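Local coordinates for transposon Tn7 transposition protein tnsA (Escherichia coli, PDB 1T0F) that forms the Tn7 transposase together with TnsB and, as a metal-dependent endonuclease resembling restriction enzymes, cuts the 5' strands of DNA during transposition, at residues F86-S91 against E150-Y155; S199-I204 against L232-A237; L67-S72 against I132-A137; S9-V14 against P34-Q39. All coordinates share one frame; numbering follows the deposited sequence.

In the fold
Contacts 1 and 3 work on the same four-stranded sheet and cross along the chain. Contact 3, the most central of the four, packs helix 64-75 on strand 129-134 through aliphatic methyl groups beside a magnesium ion; contact 1 joins helix 143-159 to the end of strand 79-87 with a ring face and a hydroxyl. Contact 4, like contact 1, lies well away from the centre, where N-terminal loops meet by aromatic and aliphatic packing, and it touches contact 1 through Trp35 and Pro87. Contact 2 stands apart, its centre about 42 Å from that of contact 1, in the helical C-terminal part, where two helices meet almost wholly through methyl groups. Each contact is largely buried.

Contact 1 (F86-S91 against E150-Y155)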
loop_
_atom_site.group_PDB
_atom_site.type_symbol
_atom_site.label_atom_id
_atom_site.label_comp_id
_atom_site.label_asym_id
_atom_site.label_seq_id
_atom_site.Cartn_x
_atom_site.Cartn_y
_atom_site.Cartn_z
ATOM N N PHE A 86 -6.953 -6.222 3.386
ATOM C CA PHE A 86 -8.209 -6.337 4.117
ATOM C C PHE A 86 -9.150 -7.329 3.424
ATOM O O PHE A 86 -9.567 -7.119 2.283
ATOM C CB PHE A 86 -8.875 -4.963 4.223
ATOM C CG PHE A 86 -10.058 -4.939 5.142
ATOM C CD1 PHE A 86 -9.877 -4.895 6.519
ATOM C CD2 PHE A 86 -11.349 -4.989 4.635
ATOM C CE1 PHE A 86 -10.972 -4.901 7.382
ATOM C CE2 PHE A 86 -12.454 -4.997 5.490
ATOM C CZ PHE A 86 -12.260 -4.953 6.868
ATOM N N PRO A 87 -9.513 -8.417 4.125
ATOM C CA PRO A 87 -10.399 -9.452 3.580
ATOM C C PRO A 87 -11.859 -9.038 3.442
ATOM O O PRO A 87 -12.399 -8.346 4.303
ATOM C CB PRO A 87 -10.206 -10.602 4.566
ATOM C CG PRO A 87 -10.117 -9.856 5.881
ATOM C CD PRO A 87 -9.171 -8.705 5.535
ATOM N N LEU A 88 -12.495 -9.470 2.352
ATOM C CA LEU A 88 -13.892 -9.164 2.097
ATOM C C LEU A 88 -14.694 -10.399 2.508
ATOM O O LEU A 88 -14.344 -11.516 2.124
ATOM C CB LEU A 88 -14.107 -8.870 0.608
ATOM C CG LEU A 88 -13.075 -7.969 -0.085
ATOM C CD1 LEU A 88 -13.568 -7.621 -1.487
ATOM C CD2 LEU A 88 -12.862 -6.698 0.723
ATOM N N LEU A 89 -15.754 -10.194 3.283
ATOM C CA LEU A 89 -16.596 -11.294 3.769
ATOM C C LEU A 89 -17.024 -12.239 2.651
ATOM O O LEU A 89 -17.778 -11.852 1.757
ATOM C CB LEU A 89 -17.849 -10.745 4.452
ATOM C CG LEU A 89 -18.703 -11.800 5.165
ATOM C CD1 LEU A 89 -17.882 -12.411 6.293
ATOM C CD2 LEU A 89 -19.976 -11.175 5.717
ATOM N N PRO A 90 -16.567 -13.501 2.703
ATOM C CA PRO A 90 -16.895 -14.514 1.694
ATOM C C PRO A 90 -18.378 -14.652 1.357
ATOM O O PRO A 90 -18.745 -14.757 0.187
ATOM C CB PRO A 90 -16.307 -15.791 2.292
ATOM C CG PRO A 90 -15.112 -15.290 3.017
ATOM C CD PRO A 90 -15.658 -14.058 3.718
ATOM N N SER A 91 -19.239 -14.649 2.370
ATOM C CA SER A 91 -20.667 -14.778 2.107
ATOM C C SER A 91 -21.166 -13.620 1.246
ATOM O O SER A 91 -22.058 -13.798 0.414
ATOM C CB SER A 91 -21.461 -14.861 3.420
ATOM O OG SER A 91 -21.277 -13.714 4.232
ATOM N N GLU A 150 -14.607 -5.813 -10.508
ATOM C CA GLU A 150 -16.036 -5.492 -10.448
ATOM C C GLU A 150 -16.652 -6.082 -9.175
ATOM O O GLU A 150 -17.498 -5.454 -8.531
ATOM C CB GLU A 150 -16.760 -6.023 -11.695
ATOM C CG GLU A 150 -18.268 -5.807 -11.723
ATOM C CD GLU A 150 -18.689 -4.348 -11.613
ATOM O OE1 GLU A 150 -17.838 -3.443 -11.802
ATOM O OE2 GLU A 150 -19.888 -4.107 -11.352
ATOM N N LEU A 151 -16.239 -7.292 -8.810
ATOM C CA LEU A 151 -16.763 -7.910 -7.586
ATOM C C LEU A 151 -16.416 -7.020 -6.395
ATOM O O LEU A 151 -17.256 -6.729 -5.536
ATOM C CB LEU A 151 -16.132 -9.284 -7.359
ATOM C CG LEU A 151 -16.519 -10.417 -8.313
ATOM C CD1 LEU A 151 -15.761 -11.682 -7.916
ATOM C CD2 LEU A 151 -18.033 -10.648 -8.259
ATOM N N GLU A 152 -15.154 -6.607 -6.352
ATOM C CA GLU A 152 -14.645 -5.756 -5.283
ATOM C C GLU A 152 -15.368 -4.409 -5.275
ATOM O O GLU A 152 -15.726 -3.889 -4.214
ATOM C CB GLU A 152 -13.138 -5.548 -5.475
ATOM C CG GLU A 152 -12.456 -4.833 -4.321
ATOM C CD GLU A 152 -10.956 -4.686 -4.523
ATOM O OE1 GLU A 152 -10.434 -5.142 -5.569
ATOM O OE2 GLU A 152 -10.301 -4.113 -3.629
ATOM N N ARG A 153 -15.578 -3.844 -6.463
ATOM C CA ARG A 153 -16.261 -2.560 -6.566
ATOM C C ARG A 153 -17.652 -2.659 -5.959
ATOM O O ARG A 153 -18.046 -1.822 -5.143
ATOM C CB ARG A 153 -16.370 -2.124 -8.028
ATOM C CG ARG A 153 -16.988 -0.738 -8.208
ATOM C CD ARG A 153 -17.305 -0.470 -9.680
ATOM N NE ARG A 153 -18.468 -1.228 -10.146
ATOM C CZ ARG A 153 -19.730 -0.916 -9.864
ATOM N NH1 ARG A 153 -20.014 0.145 -9.115
ATOM N NH2 ARG A 153 -20.717 -1.672 -10.324
ATOM N N ARG A 154 -18.397 -3.689 -6.354
ATOM C CA ARG A 154 -19.748 -3.890 -5.841
ATOM C C ARG A 154 -19.766 -4.092 -4.333
ATOM O O ARG A 154 -20.672 -3.613 -3.649
ATOM C CB ARG A 154 -20.403 -5.094 -6.531
ATOM C CG ARG A 154 -20.663 -4.861 -8.004
ATOM C CD ARG A 154 -21.427 -6.026 -8.626
ATOM N NE ARG A 154 -21.703 -5.784 -10.039
ATOM C CZ ARG A 154 -22.891 -5.965 -10.608
ATOM N NH1 ARG A 154 -23.917 -6.392 -9.885
ATOM N NH2 ARG A 154 -23.057 -5.707 -11.899
ATOM N N TYR A 155 -18.766 -4.798 -3.822
ATOM C CA TYR A 155 -18.662 -5.062 -2.391
ATOM C C TYR A 155 -18.642 -3.754 -1.606
ATOM O O TYR A 155 -19.458 -3.533 -0.708
ATOM C CB TYR A 155 -17.376 -5.834 -2.087
ATOM C CG TYR A 155 -17.210 -6.205 -0.626
ATOM C CD1 TYR A 155 -17.795 -7.366 -0.113
ATOM C CD2 TYR A 155 -16.477 -5.396 0.246
ATOM C CE1 TYR A 155 -17.650 -7.714 1.226
ATOM C CE2 TYR A 155 -16.330 -5.735 1.593
ATOM C CZ TYR A 155 -16.922 -6.902 2.070
ATOM O OH TYR A 155 -16.773 -7.273 3.384
#
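The Tyr155 ring carries Leu88 on one face: CB of Leu88 stands 3.8 Å from the ring centroid, only 13° off the ring normal, a CH-pi contact placed nearly over the middle. The leucine then runs on across the ring, and its CD2 closes on CE2 of Tyr155 at 3.7 Å. Lys159, one turn further along the helix, adds a cation-pi contact to the same ring. At the phenol end, the amide of Leu89 gives its hydrogen to Tyr155 OH over 3.1 Å, with an N-H...O angle of 159°, arriving obliquely to the ring. CG of Tyr155 is anti to its own backbone N (chi1 -178°), which sends the ring off helix 143-159 toward the loop between strand 79-87 and helix 90-100. Strand 79-87 and helix 143-159 belong to the PD-(D/E)XK nuclease core, in which a helix follows three antiparallel strands and covers one face of the sheet. A phenylalanine at Tyr155 would probably leave the Leu89 amide without its acceptor at the start of helix 90-100. Deeper in, CG of Glu152 touches CD1 of Leu88 at 4.1 Å, while its extended chain carries OE2 to Thr116 OG1 and Gln133 NE2. Gln133 is a magnesium ligand, and the bond is consistent with a second-shell role for the glutamate, steadying that amide. On the far side of the helix Arg153 grips the Glu150 carboxylate side-on, NE to OE1 and NH2 to OE2, and Arg154 NE meets OE2 on its anti side. Arg154 also forms a salt bridge to an acidic side chain of another protein chain.

Contact 2 (S199-I204 against L232-A237); sequences SPLAHI and LSEIRA
Leu201 and Ile235 join helices 198-207 and 230-240 in the C-terminal part of the protein, a family placed in the helix-turn-helix clan, and apolar contact does nearly all the work. CD1 of Leu201 meets CD1 of Ile235 at 3.5 Å, a tight methyl-to-methyl approach between side chains that slide past each other in opposite directions. The isoleucine leaves its helix off to one side, but its CG1 lies beside the backbone N and a second bend (chi2 -64°) swings the terminal methyl back toward Leu201. Thr231 and Leu238, from the helix of Ile235, also touch Leu201.

Polar groups stay at the margin. OE1 of Glu234 lies 4.5 Å from CD2 of Leu201, a loose flank, and its hydrogen bond goes instead to Gln197 NE2, just ahead of helix 198-207. No hydrogen bond spans the two segments.

Within helix 198-207, His203 turns its ring back along its own chain. Its ND1 is modelled so close to Ser199 O that the length is doubtful, and it comes from above the carbonyl plane, while His203 N reaches the same oxygen at 3.2 Å from the opposite face.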
loop_
_atom_site.group_PDB
_atom_site.type_symbol
_atom_site.label_atom_id
_atom_site.label_comp_id
_atom_site.label_asym_id
_atom_site.label_seq_id
_atom_site.Cartn_x
_atom_site.Cartn_y
_atom_site.Cartn_z
ATOM N N SER A 199 17.892 7.197 18.490
ATOM C CA SER A 199 17.934 8.212 19.536
ATOM C C SER A 199 19.001 9.283 19.283
ATOM O O SER A 199 18.688 10.473 19.234
ATOM C CB SER A 199 18.154 7.549 20.900
ATOM O OG SER A 199 18.163 8.509 21.942
ATOM N N PRO A 200 20.273 8.883 19.116
ATOM C CA PRO A 200 21.289 9.909 18.870
ATOM C C PRO A 200 21.071 10.669 17.561
ATOM O O PRO A 200 21.306 11.872 17.491
ATOM C CB PRO A 200 22.596 9.117 18.891
ATOM C CG PRO A 200 22.179 7.746 18.461
ATOM C CD PRO A 200 20.887 7.548 19.209
ATOM N N LEU A 201 20.609 9.970 16.529
ATOM C CA LEU A 201 20.363 10.613 15.243
ATOM C C LEU A 201 19.226 11.620 15.364
ATOM O O LEU A 201 19.256 12.683 14.734
ATOM C CB LEU A 201 20.025 9.564 14.175
ATOM C CG LEU A 201 21.164 8.628 13.761
ATOM C CD1 LEU A 201 20.626 7.558 12.812
ATOM C CD2 LEU A 201 22.277 9.435 13.101
ATOM N N ALA A 202 18.228 11.282 16.179
ATOM C CA ALA A 202 17.074 12.149 16.398
ATOM C C ALA A 202 17.484 13.476 17.034
ATOM O O ALA A 202 16.921 14.525 16.717
ATOM C CB ALA A 202 16.055 11.444 17.288
ATOM N N HIS A 203 18.458 13.424 17.938
ATOM C CA HIS A 203 18.930 14.633 18.606
ATOM C C HIS A 203 19.674 15.539 17.637
ATOM O O HIS A 203 19.454 16.750 17.617
ATOM C CB HIS A 203 19.844 14.283 19.783
ATOM C CG HIS A 203 19.131 13.644 20.934
ATOM N ND1 HIS A 203 18.793 12.308 20.954
ATOM C CD2 HIS A 203 18.674 14.163 22.098
ATOM C CE1 HIS A 203 18.161 12.030 22.080
ATOM N NE2 HIS A 203 18.076 13.138 22.793
ATOM N N ILE A 204 20.551 14.948 16.832
ATOM C CA ILE A 204 21.323 15.705 15.858
ATOM C C ILE A 204 20.394 16.364 14.841
ATOM O O ILE A 204 20.488 17.562 14.581
ATOM C CB ILE A 204 22.327 14.790 15.117
ATOM C CG1 ILE A 204 23.318 14.199 16.120
ATOM C CG2 ILE A 204 23.064 15.577 14.036
ATOM C CD1 ILE A 204 24.302 13.217 15.512
ATOM N N LEU A 232 24.760 8.574 6.506
ATOM C CA LEU A 232 23.701 8.507 5.500
ATOM C C LEU A 232 23.229 7.068 5.307
ATOM O O LEU A 232 22.034 6.822 5.136
ATOM C CB LEU A 232 24.179 9.065 4.153
ATOM C CG LEU A 232 23.170 8.975 2.996
ATOM C CD1 LEU A 232 21.903 9.737 3.348
ATOM C CD2 LEU A 232 23.788 9.540 1.720
ATOM N N SER A 233 24.164 6.121 5.333
ATOM C CA SER A 233 23.808 4.715 5.149
ATOM C C SER A 233 22.907 4.244 6.281
ATOM O O SER A 233 22.003 3.435 6.068
ATOM C CB SER A 233 25.063 3.836 5.075
ATOM O OG SER A 233 25.763 3.816 6.308
ATOM N N GLU A 234 23.146 4.751 7.486
ATOM C CA GLU A 234 22.323 4.371 8.628
ATOM C C GLU A 234 20.933 4.983 8.482
ATOM O O GLU A 234 19.924 4.315 8.696
ATOM C CB GLU A 234 22.963 4.848 9.933
ATOM C CG GLU A 234 24.370 4.329 10.152
ATOM C CD GLU A 234 24.917 4.696 11.518
ATOM O OE1 GLU A 234 24.718 5.855 11.945
ATOM O OE2 GLU A 234 25.556 3.830 12.158
ATOM N N ILE A 235 20.889 6.260 8.112
ATOM C CA ILE A 235 19.625 6.961 7.924
ATOM C C ILE A 235 18.836 6.292 6.799
ATOM O O ILE A 235 17.623 6.122 6.891
ATOM C CB ILE A 235 19.869 8.454 7.565
ATOM C CG1 ILE A 235 20.416 9.198 8.784
ATOM C CG2 ILE A 235 18.582 9.110 7.088
ATOM C CD1 ILE A 235 19.458 9.264 9.950
ATOM N N ARG A 236 19.537 5.912 5.741
ATOM C CA ARG A 236 18.904 5.269 4.604
ATOM C C ARG A 236 18.229 3.961 5.016
ATOM O O ARG A 236 17.078 3.710 4.651
ATOM C CB ARG A 236 19.949 5.008 3.514
ATOM C CG ARG A 236 19.388 4.474 2.207
ATOM C CD ARG A 236 20.502 4.348 1.164
ATOM N NE ARG A 236 20.026 3.794 -0.101
ATOM C CZ ARG A 236 19.518 2.572 -0.238
ATOM N NH1 ARG A 236 19.418 1.772 0.814
ATOM N NH2 ARG A 236 19.112 2.148 -1.428
ATOM N N ALA A 237 18.942 3.136 5.781
ATOM C CA ALA A 237 18.407 1.851 6.225
ATOM C C ALA A 237 17.215 2.020 7.164
ATOM O O ALA A 237 16.208 1.311 7.041
ATOM C CB ALA A 237 19.508 1.031 6.908
#

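Contact 3 (L67-S72 against I132-A137); sequences LAVFLS and IQVKPA. With MG (magnesium ion), chain E.
Val134 works in two directions at once: its side chain packs on Val69 of helix 64-75, while its backbone carbonyl oxygen binds a magnesium ion at 2.4 Å. It lies on one of the two inner strands of the sheet in the PD-(D/E)XK nuclease fold, and the run Gln133, Val134, Lys135 is a variant of the (D/E)-X-K part of the motif, with glutamine in place of the acid. Alternation along the strand explains the division of labour. Ile132 and Val134 point toward helix 64-75, which also carries the catalytic Glu66, whereas Gln133 and Lys135 go to the other side, against helix 143-159.

The packing itself is small and wholly aliphatic. CG2 of Val69 and CG2 of Val134 meet tip to tip at 3.7 Å. CG1 of Val69, anti to the backbone N (chi1 176°), turns to Ile132 and comes more loosely within 4.3 Å of its CD1. Both methyls of Val69 are thus used, one to each neighbour. An apolar side chain of another protein chain packs on Val69 as well.

On the metal side, Gln133 bends at chi2 to bring OE1 within 2.5 Å of the magnesium ion. Asp117 OD2 and two waters join Gln133 and Val134 around it. Lys135, an active-site residue, is tied to this site through one of those waters rather than directly. Its NZ donates a hydrogen bond over 2.7 Å to the water that sits 2.4 Å from the magnesium ion.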
loop_
_atom_site.group_PDB
_atom_site.type_symbol
_atom_site.label_atom_id
_atom_site.label_comp_id
_atom_site.label_asym_id
_atom_site.label_seq_id
_atom_site.Cartn_x
_atom_site.Cartn_y
_atom_site.Cartn_z
ATOM N N LEU A 67 4.006 -0.674 -1.873
ATOM C CA LEU A 67 4.938 0.095 -1.050
ATOM C C LEU A 67 4.757 1.587 -1.348
ATOM O O LEU A 67 4.703 2.415 -0.432
ATOM C CB LEU A 67 6.387 -0.307 -1.358
ATOM C CG LEU A 67 7.500 0.536 -0.719
ATOM C CD1 LEU A 67 7.443 0.408 0.801
ATOM C CD2 LEU A 67 8.856 0.073 -1.250
ATOM N N ALA A 68 4.668 1.934 -2.631
ATOM C CA ALA A 68 4.501 3.342 -3.009
ATOM C C ALA A 68 3.216 3.944 -2.426
ATOM O O ALA A 68 3.212 5.077 -1.934
ATOM C CB ALA A 68 4.507 3.479 -4.526
ATOM N N VAL A 69 2.125 3.189 -2.477
ATOM C CA VAL A 69 0.856 3.663 -1.940
ATOM C C VAL A 69 0.945 3.786 -0.419
ATOM O O VAL A 69 0.463 4.760 0.158
ATOM C CB VAL A 69 -0.314 2.715 -2.325
ATOM C CG1 VAL A 69 -1.604 3.190 -1.676
ATOM C CG2 VAL A 69 -0.479 2.681 -3.845
ATOM N N PHE A 70 1.567 2.804 0.228
ATOM C CA PHE A 70 1.721 2.851 1.676
ATOM C C PHE A 70 2.513 4.091 2.111
ATOM O O PHE A 70 2.089 4.824 3.002
ATOM C CB PHE A 70 2.448 1.607 2.194
ATOM C CG PHE A 70 2.819 1.697 3.647
ATOM C CD1 PHE A 70 1.891 1.397 4.634
ATOM C CD2 PHE A 70 4.074 2.170 4.028
ATOM C CE1 PHE A 70 2.205 1.570 5.984
ATOM C CE2 PHE A 70 4.398 2.350 5.370
ATOM C CZ PHE A 70 3.456 2.048 6.350
ATOM N N LEU A 71 3.666 4.320 1.493
ATOM C CA LEU A 71 4.483 5.479 1.858
ATOM C C LEU A 71 3.713 6.786 1.648
ATOM O O LEU A 71 3.834 7.727 2.441
ATOM C CB LEU A 71 5.782 5.487 1.048
ATOM C CG LEU A 71 6.755 4.335 1.327
ATOM C CD1 LEU A 71 7.889 4.346 0.303
ATOM C CD2 LEU A 71 7.307 4.463 2.738
ATOM N N SER A 72 2.920 6.844 0.586
ATOM C CA SER A 72 2.120 8.035 0.304
ATOM C C SER A 72 1.045 8.230 1.377
ATOM O O SER A 72 0.769 9.362 1.788
ATOM C CB SER A 72 1.462 7.925 -1.080
ATOM O OG SER A 72 2.435 7.733 -2.099
ATOM N N ILE A 132 -8.712 1.037 -1.248
ATOM C CA ILE A 132 -7.893 1.092 -2.450
ATOM C C ILE A 132 -7.425 -0.284 -2.913
ATOM O O ILE A 132 -6.988 -1.106 -2.103
ATOM C CB ILE A 132 -6.604 1.938 -2.223
ATOM C CG1 ILE A 132 -6.957 3.412 -2.006
ATOM C CG2 ILE A 132 -5.655 1.790 -3.424
ATOM C CD1 ILE A 132 -5.739 4.314 -1.908
ATOM N N GLN A 133 -7.544 -0.535 -4.216
ATOM C CA GLN A 133 -7.017 -1.759 -4.807
ATOM C C GLN A 133 -5.906 -1.236 -5.731
ATOM O O GLN A 133 -6.117 -0.301 -6.508
ATOM C CB GLN A 133 -8.072 -2.513 -5.634
ATOM C CG GLN A 133 -7.488 -3.717 -6.395
ATOM C CD GLN A 133 -6.987 -4.836 -5.487
ATOM O OE1 GLN A 133 -6.100 -5.609 -5.865
ATOM N NE2 GLN A 133 -7.563 -4.942 -4.298
ATOM N N VAL A 134 -4.727 -1.830 -5.616
ATOM C CA VAL A 134 -3.554 -1.455 -6.393
ATOM C C VAL A 134 -3.366 -2.423 -7.574
ATOM O O VAL A 134 -3.395 -3.632 -7.390
ATOM C CB VAL A 134 -2.327 -1.497 -5.469
ATOM C CG1 VAL A 134 -1.084 -1.294 -6.237
ATOM C CG2 VAL A 134 -2.475 -0.439 -4.379
ATOM N N LYS A 135 -3.183 -1.893 -8.780
ATOM C CA LYS A 135 -3.009 -2.741 -9.962
ATOM C C LYS A 135 -2.050 -2.152 -10.976
ATOM O O LYS A 135 -1.971 -0.934 -11.121
ATOM C CB LYS A 135 -4.340 -2.920 -10.708
ATOM C CG LYS A 135 -5.393 -3.778 -10.030
ATOM C CD LYS A 135 -4.945 -5.224 -9.939
ATOM C CE LYS A 135 -6.025 -6.076 -9.288
ATOM N NZ LYS A 135 -5.559 -7.469 -9.036
ATOM N N PRO A 136 -1.283 -3.009 -11.673
ATOM C CA PRO A 136 -0.377 -2.464 -12.682
ATOM C C PRO A 136 -1.379 -1.955 -13.718
ATOM O O PRO A 136 -2.424 -2.574 -13.908
ATOM C CB PRO A 136 0.365 -3.697 -13.189
ATOM C CG PRO A 136 0.405 -4.579 -11.983
ATOM C CD PRO A 136 -0.989 -4.428 -11.412
ATOM N N ALA A 137 -1.091 -0.840 -14.375
ATOM C CA ALA A 137 -2.027 -0.308 -15.356
ATOM C C ALA A 137 -2.353 -1.319 -16.455
ATOM O O ALA A 137 -3.485 -1.399 -16.911
ATOM C CB ALA A 137 -1.465 0.967 -15.976
HETATM MG MG MG E . -3.630 -5.492 -5.935
HETATM O O HOH W 1 -3.259 -7.224 -7.606
HETATM O O HOH W 2 -1.174 -5.888 -5.355
#

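Contact 4 (S9-V14 against P34-Q39); sequences SSFSEV and PWLTVQ
Phe11 points the CE1 corner of its ring at Trp35 and Leu36, which both meet it. NE1 of the indole lies at the edge of the phenyl ring, near its plane and 3.8 Å from Phe11 CE1. The phenyl and pyrrole planes are inclined at 71°, with centroids 5.8 Å apart, an oblique meeting. CD2 of Leu36 reaches the same Phe11 CE1 at 3.9 Å and leans on CZ as well. Over one face of the Phe11 ring hangs the carbonyl oxygen of Ser9, 4.1 Å above the plane, and Arg19 of the following helix makes a cation-pi contact with the ring. The phenylalanine sits just before Ser12, the N-cap residue of helix 13-21, so the contact fastens the lead-in to that helix against a loop that returns after it. Trp35 also bonds through its backbone to Gln85 and packs on Pro87, which joins this loop to strand 79-87, an outermost strand of the sheet. With an alanine in place of Phe11, NE1 of Trp35 and the CD2 methyl of Leu36 would probably face a gap, and Arg19 would lose its ring. CG of Trp35 is anti to the backbone N (chi1 176°), which carries the indole out toward Phe11 and Ile20.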
loop_
_atom_site.group_PDB
_atom_site.type_symbol
_atom_site.label_atom_id
_atom_site.label_comp_id
_atom_site.label_asym_id
_atom_site.label_seq_id
_atom_site.Cartn_x
_atom_site.Cartn_y
_atom_site.Cartn_z
ATOM N N SER A 9 0.214 -18.115 -3.010
ATOM C CA SER A 9 -0.804 -17.170 -2.570
ATOM C C SER A 9 -2.189 -17.788 -2.421
ATOM O O SER A 9 -3.097 -17.156 -1.879
ATOM C CB SER A 9 -0.872 -15.990 -3.542
ATOM O OG SER A 9 -1.165 -16.425 -4.856
ATOM N N SER A 10 -2.356 -19.017 -2.899
ATOM C CA SER A 10 -3.647 -19.692 -2.797
ATOM C C SER A 10 -3.740 -20.462 -1.482
ATOM O O SER A 10 -2.749 -21.008 -0.998
ATOM C CB SER A 10 -3.844 -20.650 -3.973
ATOM O OG SER A 10 -2.900 -21.705 -3.934
ATOM N N PHE A 11 -4.939 -20.502 -0.910
ATOM C CA PHE A 11 -5.165 -21.192 0.355
ATOM C C PHE A 11 -6.139 -22.347 0.196
ATOM O O PHE A 11 -6.988 -22.346 -0.699
ATOM C CB PHE A 11 -5.732 -20.225 1.403
ATOM C CG PHE A 11 -4.803 -19.102 1.775
ATOM C CD1 PHE A 11 -5.315 -17.858 2.131
ATOM C CD2 PHE A 11 -3.423 -19.287 1.785
ATOM C CE1 PHE A 11 -4.465 -16.810 2.491
ATOM C CE2 PHE A 11 -2.563 -18.247 2.143
ATOM C CZ PHE A 11 -3.087 -17.006 2.496
ATOM N N SER A 12 -6.008 -23.325 1.084
ATOM C CA SER A 12 -6.882 -24.491 1.096
ATOM C C SER A 12 -8.016 -24.166 2.063
ATOM O O SER A 12 -7.970 -23.146 2.754
ATOM C CB SER A 12 -6.114 -25.714 1.594
ATOM O OG SER A 12 -5.624 -25.490 2.904
ATOM N N GLU A 13 -9.032 -25.021 2.118
ATOM C CA GLU A 13 -10.150 -24.778 3.021
ATOM C C GLU A 13 -9.693 -24.711 4.476
ATOM O O GLU A 13 -10.172 -23.877 5.245
ATOM C CB GLU A 13 -11.214 -25.866 2.851
ATOM C CG GLU A 13 -11.962 -25.774 1.531
ATOM C CD GLU A 13 -13.022 -24.683 1.529
ATOM O OE1 GLU A 13 -12.800 -23.622 2.155
ATOM O OE2 GLU A 13 -14.076 -24.883 0.889
ATOM N N VAL A 14 -8.761 -25.579 4.856
ATOM C CA VAL A 14 -8.267 -25.577 6.230
ATOM C C VAL A 14 -7.411 -24.344 6.503
ATOM O O VAL A 14 -7.455 -23.789 7.600
ATOM C CB VAL A 14 -7.438 -26.845 6.552
ATOM C CG1 VAL A 14 -8.326 -28.078 6.465
ATOM C CG2 VAL A 14 -6.259 -26.961 5.597
ATOM N N PRO A 34 -3.191 -8.376 9.034
ATOM C CA PRO A 34 -3.598 -8.483 7.625
ATOM C C PRO A 34 -3.964 -9.908 7.207
ATOM O O PRO A 34 -3.439 -10.876 7.753
ATOM C CB PRO A 34 -2.377 -7.961 6.878
ATOM C CG PRO A 34 -1.246 -8.413 7.755
ATOM C CD PRO A 34 -1.752 -8.089 9.148
ATOM N N TRP A 35 -4.863 -10.030 6.237
ATOM C CA TRP A 35 -5.274 -11.346 5.757
ATOM C C TRP A 35 -4.097 -12.021 5.052
ATOM O O TRP A 35 -3.834 -13.203 5.265
ATOM C CB TRP A 35 -6.470 -11.218 4.810
ATOM C CG TRP A 35 -6.892 -12.529 4.201
ATOM C CD1 TRP A 35 -6.696 -12.937 2.911
ATOM C CD2 TRP A 35 -7.558 -13.609 4.868
ATOM N NE1 TRP A 35 -7.202 -14.207 2.731
ATOM C CE2 TRP A 35 -7.734 -14.643 3.916
ATOM C CE3 TRP A 35 -8.020 -13.806 6.176
ATOM C CZ2 TRP A 35 -8.355 -15.857 4.235
ATOM C CZ3 TRP A 35 -8.643 -15.019 6.491
ATOM C CH2 TRP A 35 -8.802 -16.025 5.522
ATOM N N LEU A 36 -3.385 -11.262 4.223
ATOM C CA LEU A 36 -2.224 -11.779 3.502
ATOM C C LEU A 36 -0.942 -11.227 4.113
ATOM O O LEU A 36 -0.915 -10.095 4.594
ATOM C CB LEU A 36 -2.273 -11.359 2.030
ATOM C CG LEU A 36 -3.508 -11.696 1.191
ATOM C CD1 LEU A 36 -3.348 -11.074 -0.196
ATOM C CD2 LEU A 36 -3.684 -13.211 1.094
ATOM N N THR A 37 0.122 -12.025 4.077
ATOM C CA THR A 37 1.417 -11.618 4.603
ATOM C C THR A 37 2.424 -11.683 3.459
ATOM O O THR A 37 2.103 -12.181 2.380
ATOM C CB THR A 37 1.887 -12.560 5.729
ATOM O OG1 THR A 37 2.225 -13.838 5.172
ATOM C CG2 THR A 37 0.787 -12.741 6.752
ATOM N N VAL A 38 3.635 -11.182 3.685
ATOM C CA VAL A 38 4.661 -11.206 2.647
ATOM C C VAL A 38 4.965 -12.641 2.197
ATOM O O VAL A 38 5.598 -12.859 1.161
ATOM C CB VAL A 38 5.972 -10.543 3.127
ATOM C CG1 VAL A 38 5.729 -9.063 3.423
ATOM C CG2 VAL A 38 6.505 -11.265 4.361
ATOM N N GLN A 39 4.507 -13.617 2.977
ATOM C CA GLN A 39 4.718 -15.023 2.638
ATOM C C GLN A 39 3.865 -15.376 1.424
ATOM O O GLN A 39 4.182 -16.301 0.684
ATOM C CB GLN A 39 4.330 -15.924 3.812
ATOM C CG GLN A 39 5.132 -15.687 5.083
ATOM C CD GLN A 39 6.620 -15.952 4.905
ATOM O OE1 GLN A 39 7.317 -15.218 4.200
ATOM N NE2 GLN A 39 7.112 -17.010 5.545
#